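Local coordinates for protein fatty acid synthase 1, isoform A (PDB 6FN6) that probably performs the dehydration, enoyl-reduction and ketoreduction steps of NADPH-dependent fatty acid synthesis, as the modifying region of an insect fatty acid synthase, at residues 383-387 against 388-392; 363-367 against 368-372. All blocks are in the same frame, centred on the assembly; numbering follows the deposited sequence.

Contact 1: 383-387 against 388-392; sequences LSRPD and TKTLE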
# COMPACT_ATOMS: atom_id res chain seq x y z
N LEU A 383 51.54 55.54 -38.57
CA LEU A 383 51.90 56.86 -39.09
C LEU A 383 52.75 57.62 -38.08
O LEU A 383 53.31 58.67 -38.39
CB LEU A 383 50.63 57.66 -39.42
CG LEU A 383 49.64 56.96 -40.35
CD1 LEU A 383 48.40 57.81 -40.54
CD2 LEU A 383 50.28 56.64 -41.71
N SER A 384 52.84 57.10 -36.86
CA SER A 384 53.64 57.70 -35.80
C SER A 384 55.12 57.34 -35.96
O SER A 384 56.00 58.14 -35.65
CB SER A 384 53.14 57.25 -34.43
OG SER A 384 51.79 57.62 -34.25
N ARG A 385 55.37 56.12 -36.43
CA ARG A 385 56.73 55.61 -36.61
C ARG A 385 57.61 56.61 -37.36
O ARG A 385 57.11 57.37 -38.19
CB ARG A 385 56.70 54.29 -37.37
CG ARG A 385 56.06 53.13 -36.62
CD ARG A 385 57.09 52.26 -35.92
NE ARG A 385 57.67 52.92 -34.75
CZ ARG A 385 58.64 52.41 -34.01
NH1 ARG A 385 59.16 51.22 -34.31
NH2 ARG A 385 59.10 53.08 -32.96
N PRO A 386 58.92 56.63 -37.05
CA PRO A 386 59.83 57.57 -37.71
C PRO A 386 60.07 57.21 -39.18
O PRO A 386 60.20 58.10 -40.02
CB PRO A 386 61.12 57.44 -36.89
CG PRO A 386 61.08 56.06 -36.36
CD PRO A 386 59.63 55.75 -36.11
N ASP A 387 60.14 55.92 -39.47
CA ASP A 387 60.35 55.44 -40.83
C ASP A 387 59.02 55.02 -41.45
O ASP A 387 58.12 54.54 -40.76
CB ASP A 387 61.35 54.28 -40.86
CG ASP A 387 60.94 53.13 -39.97
OD1 ASP A 387 59.75 52.72 -40.00
OD2 ASP A 387 61.80 52.62 -39.22
N THR A 388 58.91 55.20 -42.76
CA THR A 388 57.67 54.91 -43.48
C THR A 388 57.64 53.45 -43.95
O THR A 388 56.66 53.00 -44.55
CB THR A 388 57.49 55.82 -44.70
OG1 THR A 388 58.47 55.49 -45.70
CG2 THR A 388 57.65 57.28 -44.31
N LYS A 389 58.72 52.72 -43.68
CA LYS A 389 58.87 51.36 -44.18
C LYS A 389 57.74 50.46 -43.69
O LYS A 389 57.28 49.58 -44.42
CB LYS A 389 60.23 50.81 -43.77
CG LYS A 389 61.37 51.32 -44.65
CD LYS A 389 62.74 51.05 -44.05
CE LYS A 389 63.84 51.57 -44.97
NZ LYS A 389 65.19 51.43 -44.36
N THR A 390 57.30 50.66 -42.45
CA THR A 390 56.19 49.89 -41.90
C THR A 390 54.94 50.12 -42.75
O THR A 390 54.25 49.17 -43.13
CB THR A 390 55.90 50.28 -40.44
OG1 THR A 390 57.08 50.12 -39.65
CG2 THR A 390 54.79 49.42 -39.85
N LEU A 391 54.66 51.38 -43.05
CA LEU A 391 53.52 51.74 -43.89
C LEU A 391 53.66 51.17 -45.30
O LEU A 391 52.72 50.58 -45.83
CB LEU A 391 53.38 53.26 -43.96
CG LEU A 391 52.32 53.81 -44.91
CD1 LEU A 391 50.93 53.34 -44.51
CD2 LEU A 391 52.38 55.33 -44.96
N GLU A 392 54.84 51.35 -45.89
CA GLU A 392 55.09 50.91 -47.26
C GLU A 392 54.73 49.45 -47.48
O GLU A 392 54.01 49.11 -48.42
CB GLU A 392 56.56 51.15 -47.63
CG GLU A 392 56.81 52.48 -48.31
CD GLU A 392 58.28 52.75 -48.54
OE1 GLU A 392 59.07 51.79 -48.52
OE2 GLU A 392 58.65 53.92 -48.76

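Contact 2: 363-367 against 368-372; sequences KDVLK and EPVEQ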
# COMPACT_ATOMS: atom_id res chain seq x y z
N LYS A 363 57.19 37.39 -39.90
CA LYS A 363 57.89 38.25 -40.85
C LYS A 363 58.15 39.63 -40.25
O LYS A 363 57.34 40.15 -39.48
CB LYS A 363 57.09 38.39 -42.15
CG LYS A 363 57.18 37.18 -43.06
CD LYS A 363 56.54 37.43 -44.41
CE LYS A 363 56.63 36.21 -45.31
NZ LYS A 363 58.04 35.86 -45.66
N ASP A 364 59.29 40.21 -40.62
CA ASP A 364 59.68 41.52 -40.13
C ASP A 364 59.08 42.58 -41.04
O ASP A 364 59.47 42.71 -42.20
CB ASP A 364 61.20 41.65 -40.08
CG ASP A 364 61.67 42.91 -39.38
OD1 ASP A 364 60.82 43.62 -38.80
OD2 ASP A 364 62.89 43.19 -39.41
N VAL A 365 58.13 43.35 -40.52
CA VAL A 365 57.36 44.29 -41.32
C VAL A 365 58.25 45.32 -42.01
O VAL A 365 57.84 45.94 -42.99
CB VAL A 365 56.28 44.98 -40.45
CG1 VAL A 365 56.93 45.85 -39.38
CG2 VAL A 365 55.35 45.82 -41.32
N LEU A 366 59.47 45.50 -41.51
CA LEU A 366 60.40 46.42 -42.13
C LEU A 366 61.09 45.75 -43.32
O LEU A 366 61.55 44.61 -43.21
CB LEU A 366 61.44 46.93 -41.12
CG LEU A 366 60.93 47.85 -40.00
CD1 LEU A 366 60.29 47.06 -38.87
CD2 LEU A 366 62.03 48.75 -39.47
N LYS A 367 61.14 46.46 -44.45
CA LYS A 367 61.77 45.98 -45.68
C LYS A 367 61.04 44.88 -46.47
O LYS A 367 61.44 44.60 -47.60
CB LYS A 367 63.21 45.51 -45.42
CG LYS A 367 64.26 46.54 -45.84
CD LYS A 367 65.26 45.92 -46.81
CE LYS A 367 66.05 46.98 -47.56
NZ LYS A 367 67.00 46.37 -48.53
N GLU A 368 59.99 44.26 -45.93
CA GLU A 368 59.32 43.22 -46.69
C GLU A 368 57.82 43.17 -46.40
O GLU A 368 57.38 43.58 -45.33
CB GLU A 368 59.94 41.84 -46.40
CG GLU A 368 59.58 41.26 -45.04
CD GLU A 368 60.30 39.96 -44.75
OE1 GLU A 368 60.99 39.44 -45.65
OE2 GLU A 368 60.17 39.44 -43.62
N PRO A 369 57.03 42.66 -47.37
CA PRO A 369 55.58 42.49 -47.22
C PRO A 369 55.18 41.35 -46.29
O PRO A 369 55.75 40.27 -46.37
CB PRO A 369 55.11 42.21 -48.65
CG PRO A 369 56.28 41.57 -49.30
CD PRO A 369 57.49 42.23 -48.70
N VAL A 370 54.21 41.61 -45.42
CA VAL A 370 53.80 40.61 -44.44
C VAL A 370 53.01 39.50 -45.13
O VAL A 370 53.15 38.32 -44.79
CB VAL A 370 52.97 41.26 -43.30
CG1 VAL A 370 53.82 42.28 -42.56
CG2 VAL A 370 51.71 41.91 -43.85
N GLU A 371 52.18 39.87 -46.10
CA GLU A 371 51.37 38.91 -46.84
C GLU A 371 50.83 39.54 -48.12
O GLU A 371 50.82 40.76 -48.25
CB GLU A 371 50.23 38.37 -45.98
CG GLU A 371 49.53 37.17 -46.60
CD GLU A 371 49.11 36.14 -45.57
OE1 GLU A 371 49.02 36.48 -44.37
OE2 GLU A 371 48.86 34.98 -45.96
N GLN A 372 50.39 38.71 -49.06
CA GLN A 372 49.92 39.20 -50.36
C GLN A 372 48.39 39.20 -50.46
O GLN A 372 47.71 38.31 -49.96
CB GLN A 372 50.52 38.36 -51.49
CG GLN A 372 50.31 36.86 -51.37
CD GLN A 372 50.89 36.10 -52.55
OE1 GLN A 372 51.91 36.49 -53.12
NE2 GLN A 372 50.24 35.00 -52.92

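Contact 1: 383-387 against 388-392
L383 and L391 meet through their CD2 methyls, 4.1 Å apart, where the chain leaving strand 374-380 turns into helix 389-395. Both leucines are buried, and their side chains run at a slant to one another, touching with one branch each. Y413 and L420 of helix 410-423 pack on L383, while F424 lies against L391, so the pair is part of the apolar packing between this turn and helix 410-423 with the loop after it.

The polar side of the turn is much looser. Exposed R385 and K389 make up its solvent side, with D387 partly exposed, although T390 itself is buried. In D387, chi1 of 56° and chi2 of 46° together put OD1 3.7 Å from T390 OG1, neighbouring but not hydrogen-bonded. R385 approaches the same hydroxyl with its aliphatic CD, at 4.3 Å. K389 extends away, its NZ 6.3 Å from D387 OD2.

On the helical side, E392 N donates to T388 O at 2.8 Å, and T388 OG1 gives a weak bond to E392 OE2, 3.4 Å long. With no hydrogen bond between 383-387 and 388-392, their side chains meet mainly by packing, and the separated charges of D387 and K389 would probably add only a weak attraction.

Contact 2: 363-367 against 368-372
E368 folds back on D364, and OE2 accepts the backbone N-H of D364 in a hydrogen bond between the segments. The bond is 3.2 Å long from D364 N to E368 OE2 and bent, at 138°, using the oxygen's anti lone pair. With chi1 at 74° and the chain extended beyond CG, the carboxylate reaches back across the turn.

Opposite charge probably adds a looser attraction: K363 NZ stands 4.6 Å from E368 OE2, not close enough for a salt bridge. A lysine in place of E368 would probably leave the D364 N-H without this acceptor and set a second positive charge beside K363.

Van der Waals contacts come from the lysine's aliphatic part. K363 crosses E368 at about a right angle, its CB 3.6 Å from E368 OE2, and farther out its CD rests 3.5 Å from V370 O. The apolar share falls to V365 and V370, which run alongside each other in the same direction, V365 CG2 4.1 Å from V370 CG1.

The loop leads from edge strand 359-362 to strand 374-380. V370 packs on V307 and L309 of strand 303-309, E371 forms salt bridges with R359 and K305, and V365 O accepts from N393 ND2 of helix 389-395.

Contact 2 precedes strand 374-380 and contact 1 follows it; their centres are 13 Å apart. They touch directly: T390 CG2 packs 3.9 Å from V365 CG2, and D387 OD2 lies 3.9 Å from L366 CD2. The start of helix 389-395 thus rests on the turn of contact 2. The strand order 359-362, 334-341, 303-309, 374-380, 402-409, with antiparallel 438-445 next and then 426-433, is that of a class I methyltransferase fold, consistent with the inactive pseudo-methyltransferase domain of animal fatty acid synthases. Neither contact lies near the predicted dehydratase residues H24 and D175; each lies within one of the connections flanking strand 374-380.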